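Local coordinates for protein peptide chain release factor subunit 1 (PDB 3AGK) that probably directs the termination of protein synthesis at the stop codons UAA, UAG and UGA, working together with a GTP-binding subunit, at residues Leu93-Cys97 with Phe128-Leu133; Asn140-Ile146 with Gly217-Ile223; Thr154-Leu158 with Glu205-Leu210; Phe199-Glu204 with Glu233-Tyr239. All blocks are in the same frame, centred on the assembly; numbering follows the deposited sequence.

Contact 1: Leu93-Cys97 with Phe128-Leu133; sequences LVLFC and FITDFL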
loop_
_atom_site.group_PDB
_atom_site.type_symbol
_atom_site.label_atom_id
_atom_site.label_comp_id
_atom_site.label_asym_id
_atom_site.label_seq_id
_atom_site.Cartn_x
_atom_site.Cartn_y
_atom_site.Cartn_z
ATOM N N LEU A 93 -18.895 -14.745 0.878
ATOM C CA LEU A 93 -19.548 -13.555 0.340
ATOM C C LEU A 93 -19.013 -12.316 1.029
ATOM O O LEU A 93 -18.634 -12.374 2.200
ATOM C CB LEU A 93 -21.039 -13.609 0.638
ATOM C CG LEU A 93 -22.054 -14.250 -0.283
ATOM C CD1 LEU A 93 -23.406 -14.138 0.393
ATOM C CD2 LEU A 93 -22.057 -13.530 -1.619
ATOM N N VAL A 94 -19.001 -11.186 0.328
ATOM C CA VAL A 94 -18.833 -9.903 1.005
ATOM C C VAL A 94 -19.830 -8.869 0.468
ATOM O O VAL A 94 -20.083 -8.794 -0.741
ATOM C CB VAL A 94 -17.377 -9.359 0.963
ATOM C CG1 VAL A 94 -16.365 -10.474 0.718
ATOM C CG2 VAL A 94 -17.242 -8.278 -0.068
ATOM N N LEU A 95 -20.409 -8.093 1.380
ATOM C CA LEU A 95 -21.356 -7.042 1.024
ATOM C C LEU A 95 -20.936 -5.686 1.565
ATOM O O LEU A 95 -20.508 -5.590 2.707
ATOM C CB LEU A 95 -22.757 -7.364 1.562
ATOM C CG LEU A 95 -23.589 -8.412 0.812
ATOM C CD1 LEU A 95 -23.176 -9.820 1.233
ATOM C CD2 LEU A 95 -25.085 -8.201 1.023
ATOM N N PHE A 96 -21.070 -4.643 0.749
ATOM C CA PHE A 96 -20.985 -3.262 1.233
ATOM C C PHE A 96 -22.250 -2.512 0.789
ATOM O O PHE A 96 -22.623 -2.566 -0.378
ATOM C CB PHE A 96 -19.739 -2.571 0.682
ATOM C CG PHE A 96 -18.444 -3.283 1.003
ATOM C CD1 PHE A 96 -17.859 -4.145 0.087
ATOM C CD2 PHE A 96 -17.802 -3.076 2.218
ATOM C CE1 PHE A 96 -16.662 -4.796 0.384
ATOM C CE2 PHE A 96 -16.607 -3.717 2.516
ATOM C CZ PHE A 96 -16.040 -4.581 1.592
ATOM N N CYS A 97 -22.935 -1.848 1.714
ATOM C CA CYS A 97 -24.161 -1.127 1.370
ATOM C C CYS A 97 -24.218 0.205 2.100
ATOM O O CYS A 97 -23.694 0.335 3.203
ATOM C CB CYS A 97 -25.429 -1.947 1.707
ATOM S SG CYS A 97 -25.482 -3.633 1.046
ATOM N N PHE A 128 -16.337 1.960 4.192
ATOM C CA PHE A 128 -16.310 0.505 4.062
ATOM C C PHE A 128 -14.997 -0.071 4.640
ATOM O O PHE A 128 -13.922 0.528 4.515
ATOM C CB PHE A 128 -16.483 0.072 2.590
ATOM C CG PHE A 128 -17.860 0.366 2.000
ATOM C CD1 PHE A 128 -19.025 0.095 2.716
ATOM C CD2 PHE A 128 -17.983 0.869 0.704
ATOM C CE1 PHE A 128 -20.283 0.351 2.165
ATOM C CE2 PHE A 128 -19.230 1.126 0.145
ATOM C CZ PHE A 128 -20.383 0.864 0.877
ATOM N N ILE A 129 -15.088 -1.229 5.282
ATOM C CA ILE A 129 -13.899 -1.909 5.776
ATOM C C ILE A 129 -13.401 -2.878 4.709
ATOM O O ILE A 129 -14.038 -3.891 4.424
ATOM C CB ILE A 129 -14.188 -2.689 7.064
ATOM C CG1 ILE A 129 -14.999 -1.827 8.037
ATOM C CG2 ILE A 129 -12.879 -3.201 7.679
ATOM C CD1 ILE A 129 -14.329 -0.531 8.416
ATOM N N THR A 130 -12.262 -2.561 4.116
ATOM C CA THR A 130 -11.785 -3.309 2.963
ATOM C C THR A 130 -10.606 -4.173 3.370
ATOM O O THR A 130 -10.105 -4.984 2.579
ATOM C CB THR A 130 -11.337 -2.357 1.869
ATOM O OG1 THR A 130 -9.928 -2.138 1.981
ATOM C CG2 THR A 130 -12.055 -1.026 2.005
ATOM N N ASP A 131 -10.172 -3.970 4.612
ATOM C CA ASP A 131 -9.057 -4.680 5.212
ATOM C C ASP A 131 -8.666 -5.962 4.509
ATOM O O ASP A 131 -7.653 -6.019 3.826
ATOM C CB ASP A 131 -9.379 -5.017 6.675
ATOM C CG ASP A 131 -9.250 -3.823 7.594
ATOM O OD1 ASP A 131 -9.197 -2.690 7.076
ATOM O OD2 ASP A 131 -9.208 -4.020 8.831
ATOM N N PHE A 132 -9.475 -6.994 4.716
ATOM C CA PHE A 132 -9.134 -8.351 4.322
ATOM C C PHE A 132 -8.888 -8.446 2.823
ATOM O O PHE A 132 -8.068 -9.245 2.370
ATOM C CB PHE A 132 -10.250 -9.322 4.723
ATOM C CG PHE A 132 -10.873 -9.035 6.084
ATOM C CD1 PHE A 132 -11.627 -7.889 6.300
ATOM C CD2 PHE A 132 -10.734 -9.936 7.128
ATOM C CE1 PHE A 132 -12.208 -7.645 7.515
ATOM C CE2 PHE A 132 -11.314 -9.688 8.356
ATOM C CZ PHE A 132 -12.052 -8.543 8.547
ATOM N N LEU A 133 -9.588 -7.612 2.059
ATOM C CA LEU A 133 -9.566 -7.690 0.595
ATOM C C LEU A 133 -8.280 -7.130 0.013
ATOM O O LEU A 133 -7.741 -7.660 -0.966
ATOM C CB LEU A 133 -10.759 -6.935 0.017
ATOM C CG LEU A 133 -12.124 -7.466 0.454
ATOM C CD1 LEU A 133 -13.253 -6.510 0.056
ATOM C CD2 LEU A 133 -12.350 -8.857 -0.128
#
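The loop that carries F128 passes the C-terminal end of strand 93-97 with the CA atoms of F128 and F96 6.6 Å apart, then diverges, so that V94 CA and L133 CA lie 9.5 Å from each other. The contact is on the sheet face away from helix 65-82. The two phenylalanine rings meet obliquely, their planes 55° apart. The flat face of F128 receives F96 CB over its middle, a CH-pi contact with 3.3 Å from that carbon to the ring centroid. With chi1 at -57°, F96 CG stands beside its own backbone N, and the ring is long enough to bring its edge to I129 O, 3.2 Å from F96 CE2, and to L133 CD1, 3.7 Å from F96 CZ. With F128 shortened to an alanine, F96 CB would probably lose its aromatic cover, and a gap is likely to open beside C97 N; the sulfur of C97 is tied to C108. I129 O also accepts a hydrogen bond from Y38 of the neighbouring strand. No hydrogen bond joins the two segments directly, so apolar and aromatic contact holds them together in eRF1 domain 1.

Contact 2: Asn140-Ile146 with Gly217-Ile223; sequences NNAIGII and GVLKGVI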
loop_
_atom_site.group_PDB
_atom_site.type_symbol
_atom_site.label_atom_id
_atom_site.label_comp_id
_atom_site.label_asym_id
_atom_site.label_seq_id
_atom_site.Cartn_x
_atom_site.Cartn_y
_atom_site.Cartn_z
ATOM N N ASN A 140 2.710 -9.756 -2.484
ATOM C CA ASN A 140 3.541 -10.058 -1.341
ATOM C C ASN A 140 4.974 -9.660 -1.655
ATOM O O ASN A 140 5.842 -10.516 -1.798
ATOM C CB ASN A 140 3.465 -11.546 -1.003
ATOM C CG ASN A 140 2.110 -11.951 -0.442
ATOM O OD1 ASN A 140 1.792 -13.139 -0.354
ATOM N ND2 ASN A 140 1.308 -10.961 -0.054
ATOM N N ASN A 141 5.217 -8.359 -1.785
ATOM C CA ASN A 141 6.556 -7.878 -2.104
ATOM C C ASN A 141 7.041 -6.723 -1.226
ATOM O O ASN A 141 7.858 -5.911 -1.651
ATOM C CB ASN A 141 6.647 -7.488 -3.582
ATOM C CG ASN A 141 5.784 -6.293 -3.928
ATOM O OD1 ASN A 141 5.755 -5.863 -5.078
ATOM N ND2 ASN A 141 5.084 -5.746 -2.938
ATOM N N ALA A 142 6.537 -6.647 -0.003
ATOM C CA ALA A 142 6.884 -5.535 0.876
ATOM C C ALA A 142 8.257 -5.714 1.540
ATOM O O ALA A 142 8.635 -6.817 1.965
ATOM C CB ALA A 142 5.802 -5.339 1.928
ATOM N N ILE A 143 8.988 -4.611 1.610
ATOM C CA ILE A 143 10.244 -4.531 2.342
ATOM C C ILE A 143 10.140 -3.517 3.489
ATOM O O ILE A 143 9.734 -2.364 3.279
ATOM C CB ILE A 143 11.383 -4.093 1.405
ATOM C CG1 ILE A 143 11.495 -5.072 0.229
ATOM C CG2 ILE A 143 12.700 -3.929 2.181
ATOM C CD1 ILE A 143 11.839 -6.487 0.655
ATOM N N GLY A 144 10.485 -3.958 4.698
ATOM C CA GLY A 144 10.570 -3.078 5.853
ATOM C C GLY A 144 11.967 -2.485 5.901
ATOM O O GLY A 144 12.932 -3.106 5.480
ATOM N N ILE A 145 12.077 -1.257 6.376
ATOM C CA ILE A 145 13.375 -0.606 6.510
ATOM C C ILE A 145 13.474 0.032 7.897
ATOM O O ILE A 145 12.548 0.738 8.334
ATOM C CB ILE A 145 13.577 0.474 5.440
ATOM C CG1 ILE A 145 13.230 -0.089 4.062
ATOM C CG2 ILE A 145 15.025 1.042 5.485
ATOM C CD1 ILE A 145 12.592 0.922 3.170
ATOM N N ILE A 146 14.578 -0.253 8.584
ATOM C CA ILE A 146 14.896 0.366 9.870
ATOM C C ILE A 146 16.233 1.095 9.726
ATOM O O ILE A 146 17.253 0.475 9.446
ATOM C CB ILE A 146 14.973 -0.674 11.020
ATOM C CG1 ILE A 146 13.674 -1.478 11.099
ATOM C CG2 ILE A 146 15.229 0.012 12.358
ATOM C CD1 ILE A 146 13.803 -2.832 11.799
ATOM N N GLY A 217 2.408 -12.692 5.432
ATOM C CA GLY A 217 3.179 -13.111 4.266
ATOM C C GLY A 217 3.525 -12.004 3.278
ATOM O O GLY A 217 4.251 -12.215 2.309
ATOM N N VAL A 218 2.985 -10.821 3.535
ATOM C CA VAL A 218 3.231 -9.633 2.741
ATOM C C VAL A 218 4.678 -9.129 2.832
ATOM O O VAL A 218 5.245 -8.654 1.841
ATOM C CB VAL A 218 2.305 -8.507 3.209
ATOM C CG1 VAL A 218 2.739 -7.193 2.616
ATOM C CG2 VAL A 218 0.866 -8.830 2.850
ATOM N N LEU A 219 5.266 -9.201 4.024
ATOM C CA LEU A 219 6.633 -8.726 4.211
ATOM C C LEU A 219 7.615 -9.798 3.784
ATOM O O LEU A 219 7.601 -10.899 4.323
ATOM C CB LEU A 219 6.901 -8.349 5.675
ATOM C CG LEU A 219 8.040 -7.357 5.939
ATOM C CD1 LEU A 219 7.720 -6.009 5.287
ATOM C CD2 LEU A 219 8.287 -7.165 7.461
ATOM N N LYS A 220 8.483 -9.462 2.836
ATOM C CA LYS A 220 9.479 -10.409 2.347
ATOM C C LYS A 220 10.885 -10.170 2.905
ATOM O O LYS A 220 11.736 -11.058 2.865
ATOM C CB LYS A 220 9.507 -10.412 0.813
ATOM C CG LYS A 220 8.232 -10.975 0.188
ATOM C CD LYS A 220 8.182 -12.499 0.253
ATOM C CE LYS A 220 8.446 -13.117 -1.129
ATOM N NZ LYS A 220 8.398 -14.612 -1.141
ATOM N N GLY A 221 11.135 -8.977 3.425
ATOM C CA GLY A 221 12.459 -8.674 3.929
ATOM C C GLY A 221 12.525 -7.414 4.751
ATOM O O GLY A 221 11.575 -6.628 4.766
ATOM N N VAL A 222 13.659 -7.217 5.422
ATOM C CA VAL A 222 13.890 -6.001 6.200
ATOM C C VAL A 222 15.291 -5.515 5.939
ATOM O O VAL A 222 16.250 -6.281 6.007
ATOM C CB VAL A 222 13.710 -6.240 7.715
ATOM C CG1 VAL A 222 14.015 -4.950 8.523
ATOM C CG2 VAL A 222 12.293 -6.757 7.995
ATOM N N ILE A 223 15.412 -4.245 5.596
ATOM C CA ILE A 223 16.723 -3.645 5.452
ATOM C C ILE A 223 17.022 -2.896 6.737
ATOM O O ILE A 223 16.195 -2.099 7.218
ATOM C CB ILE A 223 16.753 -2.656 4.278
ATOM C CG1 ILE A 223 16.572 -3.398 2.948
ATOM C CG2 ILE A 223 18.065 -1.872 4.276
ATOM C CD1 ILE A 223 16.237 -2.474 1.781
#
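G144 O receives two groups from the neighbouring strand: the N-H of I223, at 2.7 Å from I223 N to G144 O, and the weaker CA-H of V222, with V222 CA 3.1 Å from the same oxygen. This pairing joins strands 142-146 and 219-223 in parallel, at the heart of the mixed sheet of eRF1 domain 2, whose strand order 3-2-1-4-5 is that of the ribonuclease H-like fold. I223 O repeats the pattern, taking I146 N nearly straight on its C=O line. At the other end K220 N reaches A142 O (2.8 Å), but G221 O takes G144 N. The register therefore shifts by one residue, a beta bulge at K220.

I143, I145 and I223 fill the face toward helix 259-269. I143 CG2 meets I223 CD1 at 3.8 Å, while I143 CD1 lies against G221, where a side chain would be crowded. Replacing I143 with an alanine takes away the CG2 and CD1 methyls, which would probably leave a gap beside I223 CD1 and the backbone of G221 uncovered. On the face toward helix 188-215, L219 has CG anti to its N (chi1 -157°), which carries CD1 over the neighbouring strand to 3.5 Å from G144 N; the absence of a side chain at G144 lets that methyl lie over the backbone. The strand 219-223 is entered through G217, whose positive phi closes the preceding helix in a Schellman motif. Beside this turn, A142 CB rests 3.6 Å from V218 CG1.

Contact 3: Thr154-Leu158 with Glu205-Leu210; sequences TIGLL and EASNLL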
loop_
_atom_site.group_PDB
_atom_site.type_symbol
_atom_site.label_atom_id
_atom_site.label_comp_id
_atom_site.label_asym_id
_atom_site.label_seq_id
_atom_site.Cartn_x
_atom_site.Cartn_y
_atom_site.Cartn_z
ATOM N N THR A 154 14.387 5.649 12.136
ATOM C CA THR A 154 13.268 5.757 11.206
ATOM C C THR A 154 12.804 4.353 10.821
ATOM O O THR A 154 13.620 3.489 10.476
ATOM C CB THR A 154 13.675 6.522 9.912
ATOM O OG1 THR A 154 14.121 7.841 10.251
ATOM C CG2 THR A 154 12.497 6.612 8.903
ATOM N N ILE A 155 11.499 4.117 10.886
ATOM C CA ILE A 155 10.933 2.874 10.385
ATOM C C ILE A 155 10.103 3.174 9.121
ATOM O O ILE A 155 9.247 4.062 9.124
ATOM C CB ILE A 155 10.122 2.151 11.474
ATOM C CG1 ILE A 155 11.014 1.955 12.700
ATOM C CG2 ILE A 155 9.587 0.792 10.966
ATOM C CD1 ILE A 155 10.278 1.552 13.934
ATOM N N GLY A 156 10.400 2.467 8.027
ATOM C CA GLY A 156 9.734 2.727 6.762
ATOM C C GLY A 156 9.213 1.462 6.109
ATOM O O GLY A 156 9.471 0.351 6.578
ATOM N N LEU A 157 8.489 1.634 5.011
ATOM C CA LEU A 157 7.888 0.516 4.317
ATOM C C LEU A 157 7.923 0.742 2.809
ATOM O O LEU A 157 7.509 1.797 2.326
ATOM C CB LEU A 157 6.447 0.336 4.784
ATOM C CG LEU A 157 5.773 -0.913 4.213
ATOM C CD1 LEU A 157 6.488 -2.178 4.671
ATOM C CD2 LEU A 157 4.312 -0.936 4.610
ATOM N N LEU A 158 8.434 -0.243 2.073
ATOM C CA LEU A 158 8.444 -0.177 0.609
ATOM C C LEU A 158 7.554 -1.248 0.001
ATOM O O LEU A 158 7.684 -2.431 0.340
ATOM C CB LEU A 158 9.860 -0.353 0.069
ATOM C CG LEU A 158 9.992 -0.346 -1.459
ATOM C CD1 LEU A 158 9.804 1.083 -1.979
ATOM C CD2 LEU A 158 11.341 -0.941 -1.896
ATOM N N GLU A 205 8.959 -0.903 18.574
ATOM C CA GLU A 205 8.246 -0.136 17.577
ATOM C C GLU A 205 8.282 -0.856 16.208
ATOM O O GLU A 205 7.243 -1.083 15.594
ATOM C CB GLU A 205 8.863 1.251 17.466
ATOM C CG GLU A 205 7.985 2.219 16.751
ATOM C CD GLU A 205 6.652 2.386 17.451
ATOM O OE1 GLU A 205 5.663 1.758 17.004
ATOM O OE2 GLU A 205 6.605 3.135 18.457
ATOM N N ALA A 206 9.478 -1.232 15.756
ATOM C CA ALA A 206 9.633 -1.934 14.481
ATOM C C ALA A 206 8.798 -3.209 14.458
ATOM O O ALA A 206 8.038 -3.451 13.521
ATOM C CB ALA A 206 11.101 -2.257 14.226
ATOM N N SER A 207 8.940 -4.018 15.503
ATOM C CA SER A 207 8.192 -5.268 15.611
ATOM C C SER A 207 6.664 -5.092 15.582
ATOM O O SER A 207 5.952 -5.862 14.915
ATOM C CB SER A 207 8.631 -6.052 16.855
ATOM O OG SER A 207 10.004 -6.428 16.768
ATOM N N ASN A 208 6.152 -4.091 16.298
ATOM C CA ASN A 208 4.716 -3.826 16.261
ATOM C C ASN A 208 4.236 -3.467 14.855
ATOM O O ASN A 208 3.126 -3.829 14.452
ATOM C CB ASN A 208 4.343 -2.711 17.229
ATOM C CG ASN A 208 4.424 -3.149 18.681
ATOM O OD1 ASN A 208 4.463 -2.313 19.575
ATOM N ND2 ASN A 208 4.455 -4.467 18.921
ATOM N N LEU A 209 5.074 -2.749 14.118
ATOM C CA LEU A 209 4.716 -2.314 12.768
ATOM C C LEU A 209 4.917 -3.388 11.700
ATOM O O LEU A 209 4.123 -3.494 10.773
ATOM C CB LEU A 209 5.494 -1.055 12.398
ATOM C CG LEU A 209 5.088 0.175 13.214
ATOM C CD1 LEU A 209 6.144 1.245 13.104
ATOM C CD2 LEU A 209 3.715 0.697 12.761
ATOM N N LEU A 210 5.969 -4.189 11.831
ATOM C CA LEU A 210 6.404 -5.041 10.721
ATOM C C LEU A 210 6.010 -6.516 10.865
ATOM O O LEU A 210 5.711 -7.186 9.870
ATOM C CB LEU A 210 7.922 -4.908 10.504
ATOM C CG LEU A 210 8.522 -3.906 9.496
ATOM C CD1 LEU A 210 7.514 -2.925 8.884
ATOM C CD2 LEU A 210 9.760 -3.176 10.047
#
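I155 holds CG1 beside its backbone N (chi1 -55°) and extends beyond it (chi2 167°), which sends CD1 straight at the helix while CG2 drops toward the following turn. This is a helix packed on the sheet of the ribonuclease H-like fold in domain 2: strand 154-158 and helix 205-210 run nearly alike, 18° apart, with 9.5 Å between the axes. CD1 of I155 comes to 3.4 Å from A206 N. It also touches the aliphatic CB and CG of E205, 3.7 Å from E205 CG; K167 of strand 162-170 is another neighbour of this glutamate. A206 is small enough for the isoleucine methyl to approach the helix backbone. The other branch, I155 CG2, meets L209 CD1 and L210 CD2, each at 4.1 Å, and so lies against two successive leucines. G156, between I155 and L157, would direct a side chain away from the helix and adds little. No hydrogen bond crosses the interface; shape and apolar surface hold it. The helix follows an unmodelled, probably flexible loop that carries the GGQ motif, which in this family promotes peptide release. Farther along, both L157 and L210 pack on L219, and L157 CD1 lies 4.4 Å from L210 CD1.

Contact 4: Phe199-Glu204 with Glu233-Tyr239; sequences FKKVGE and EFVEGNY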
loop_
_atom_site.group_PDB
_atom_site.type_symbol
_atom_site.label_atom_id
_atom_site.label_comp_id
_atom_site.label_asym_id
_atom_site.label_seq_id
_atom_site.Cartn_x
_atom_site.Cartn_y
_atom_site.Cartn_z
ATOM N N PHE A 199 17.323 1.282 21.864
ATOM C CA PHE A 199 17.285 0.173 20.906
ATOM C C PHE A 199 16.119 -0.756 21.161
ATOM O O PHE A 199 15.582 -1.342 20.224
ATOM C CB PHE A 199 18.592 -0.620 20.911
ATOM C CG PHE A 199 19.711 0.063 20.185
ATOM C CD1 PHE A 199 19.470 1.232 19.447
ATOM C CD2 PHE A 199 20.998 -0.447 20.233
ATOM C CE1 PHE A 199 20.501 1.877 18.778
ATOM C CE2 PHE A 199 22.042 0.194 19.563
ATOM C CZ PHE A 199 21.786 1.361 18.823
ATOM N N LYS A 200 15.730 -0.898 22.428
ATOM C CA LYS A 200 14.562 -1.700 22.770
ATOM C C LYS A 200 13.281 -1.025 22.309
ATOM O O LYS A 200 12.376 -1.690 21.822
ATOM C CB LYS A 200 14.492 -1.992 24.281
ATOM C CG LYS A 200 15.386 -3.155 24.724
ATOM C CD LYS A 200 15.647 -3.151 26.247
ATOM C CE LYS A 200 16.686 -4.213 26.606
ATOM N NZ LYS A 200 17.023 -4.266 28.058
ATOM N N LYS A 201 13.199 0.289 22.496
ATOM C CA LYS A 201 12.084 1.066 21.967
ATOM C C LYS A 201 11.990 0.904 20.427
ATOM O O LYS A 201 10.932 0.599 19.896
ATOM C CB LYS A 201 12.246 2.538 22.348
ATOM C CG LYS A 201 11.000 3.398 22.162
ATOM C CD LYS A 201 11.309 4.886 22.397
ATOM C CE LYS A 201 12.364 5.079 23.494
ATOM N NZ LYS A 201 12.940 6.472 23.544
ATOM N N VAL A 202 13.105 1.102 19.725
ATOM C CA VAL A 202 13.142 0.930 18.273
ATOM C C VAL A 202 12.735 -0.489 17.895
ATOM O O VAL A 202 11.895 -0.691 17.011
ATOM C CB VAL A 202 14.541 1.244 17.713
ATOM C CG1 VAL A 202 14.594 1.071 16.152
ATOM C CG2 VAL A 202 14.943 2.656 18.123
ATOM N N GLY A 203 13.320 -1.467 18.582
ATOM C CA GLY A 203 12.992 -2.866 18.361
ATOM C C GLY A 203 11.517 -3.172 18.519
ATOM O O GLY A 203 10.907 -3.810 17.653
ATOM N N GLU A 204 10.940 -2.720 19.634
ATOM C CA GLU A 204 9.506 -2.874 19.876
ATOM C C GLU A 204 8.627 -2.156 18.850
ATOM O O GLU A 204 7.657 -2.719 18.340
ATOM C CB GLU A 204 9.154 -2.373 21.274
ATOM C CG GLU A 204 9.472 -3.368 22.366
ATOM C CD GLU A 204 9.305 -2.761 23.753
ATOM O OE1 GLU A 204 8.680 -1.679 23.839
ATOM O OE2 GLU A 204 9.815 -3.358 24.732
ATOM N N GLU A 233 25.236 -3.071 16.106
ATOM C CA GLU A 233 24.865 -3.320 17.494
ATOM C C GLU A 233 23.382 -3.673 17.572
ATOM O O GLU A 233 22.993 -4.641 18.226
ATOM C CB GLU A 233 25.210 -2.103 18.376
ATOM C CG GLU A 233 26.725 -1.792 18.404
ATOM C CD GLU A 233 27.119 -0.549 19.233
ATOM O OE1 GLU A 233 26.277 0.347 19.474
ATOM O OE2 GLU A 233 28.303 -0.470 19.626
ATOM N N PHE A 234 22.557 -2.912 16.870
ATOM C CA PHE A 234 21.111 -3.123 16.909
ATOM C C PHE A 234 20.741 -4.526 16.445
ATOM O O PHE A 234 19.874 -5.182 17.029
ATOM C CB PHE A 234 20.408 -2.097 16.016
ATOM C CG PHE A 234 18.923 -2.260 15.969
ATOM C CD1 PHE A 234 18.129 -1.850 17.045
ATOM C CD2 PHE A 234 18.312 -2.813 14.851
ATOM C CE1 PHE A 234 16.745 -1.993 17.014
ATOM C CE2 PHE A 234 16.940 -2.957 14.802
ATOM C CZ PHE A 234 16.149 -2.545 15.891
ATOM N N VAL A 235 21.396 -4.977 15.379
ATOM C CA VAL A 235 21.088 -6.275 14.809
ATOM C C VAL A 235 21.621 -7.430 15.655
ATOM O O VAL A 235 20.985 -8.472 15.789
ATOM C CB VAL A 235 21.587 -6.382 13.343
ATOM C CG1 VAL A 235 21.733 -7.805 12.945
ATOM C CG2 VAL A 235 20.597 -5.688 12.426
ATOM N N GLU A 236 22.776 -7.241 16.261
ATOM C CA GLU A 236 23.345 -8.313 17.073
ATOM C C GLU A 236 22.624 -8.543 18.411
ATOM O O GLU A 236 22.689 -9.634 18.969
ATOM C CB GLU A 236 24.827 -8.057 17.303
ATOM C CG GLU A 236 25.640 -8.084 16.025
ATOM C CD GLU A 236 27.104 -7.775 16.272
ATOM O OE1 GLU A 236 27.413 -7.143 17.311
ATOM O OE2 GLU A 236 27.940 -8.162 15.427
ATOM N N GLY A 237 21.949 -7.517 18.922
ATOM C CA GLY A 237 21.220 -7.624 20.173
ATOM C C GLY A 237 19.856 -8.272 19.989
ATOM O O GLY A 237 19.560 -8.800 18.919
ATOM N N ASN A 238 19.028 -8.221 21.036
ATOM C CA ASN A 238 17.723 -8.882 21.046
ATOM C C ASN A 238 16.580 -7.979 20.617
ATOM O O ASN A 238 15.406 -8.368 20.669
ATOM C CB ASN A 238 17.427 -9.431 22.448
ATOM C CG ASN A 238 18.018 -10.795 22.658
ATOM O OD1 ASN A 238 18.507 -11.415 21.704
ATOM N ND2 ASN A 238 17.986 -11.283 23.906
ATOM N N TYR A 239 16.928 -6.773 20.196
ATOM C CA TYR A 239 15.929 -5.736 19.949
ATOM C C TYR A 239 14.864 -6.129 18.942
ATOM O O TYR A 239 13.664 -5.914 19.167
ATOM C CB TYR A 239 16.637 -4.443 19.550
ATOM C CG TYR A 239 17.767 -4.155 20.525
ATOM C CD1 TYR A 239 19.096 -4.244 20.135
ATOM C CD2 TYR A 239 17.491 -3.854 21.865
ATOM C CE1 TYR A 239 20.129 -4.011 21.050
ATOM C CE2 TYR A 239 18.514 -3.603 22.778
ATOM C CZ TYR A 239 19.826 -3.692 22.366
ATOM O OH TYR A 239 20.838 -3.454 23.254
HETATM O O HOH W 1 13.301 -4.345 21.788
#
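An aromatic cluster of F199, F234 and Y239 closes the junction between helix 188-215 and the end of helix 230-236 in the ribonuclease H-like domain 2. The edge of F234 points to the face of F199, with the ring planes at 81° and the centroids 5.7 Å apart. F199 in turn presents its own edge to the face of Y239, planes at 70°, and sets CB over the centre of the tyrosine ring, 3.4 Å from F199 CB to that centroid. F234 has CG anti to its backbone N (chi1 179°), which swings the ring toward helix 188-215 until CE1 lies 3.8 Å from V202 CG1; its edge also meets F199 O. Glycine is needed at G203, because a CB there would clash with Y239 O, which sits only 3.2 Å from G203 CA. Tyrosine suits its site, apolar on the face and polar at the end: its OH bonds to D196, which also forms a salt bridge with K200 NZ. K200 crosses the tyrosine obliquely, its CG at the ring edge, 3.6 Å from Y239 CD2. One water bridges the backbones, donating to K200 O at 2.8 Å and to Y239 O at 3.1 Å.

From the N terminus, contact 1 closes first, joining strand 93-98 to the loop and short helix around 128-134, within eRF1 domain 1; it is finished before the others begin and touches none of them. The remaining three share domain 2. Contact 2 opens at strand 142-149 and closes some seventy residues later at strand 219-226, joining the two within the sheet. Contact 3 lies wholly within that span and sets helix 188-215 on hairpin strand 152-159. Contact 4 opens at 199-204, before either of the others has closed, and ends at 233-239 after both, so it crosses both; it joins the same helix to helix 230-236 and the turn after it, with I146 packing on V202 and F234.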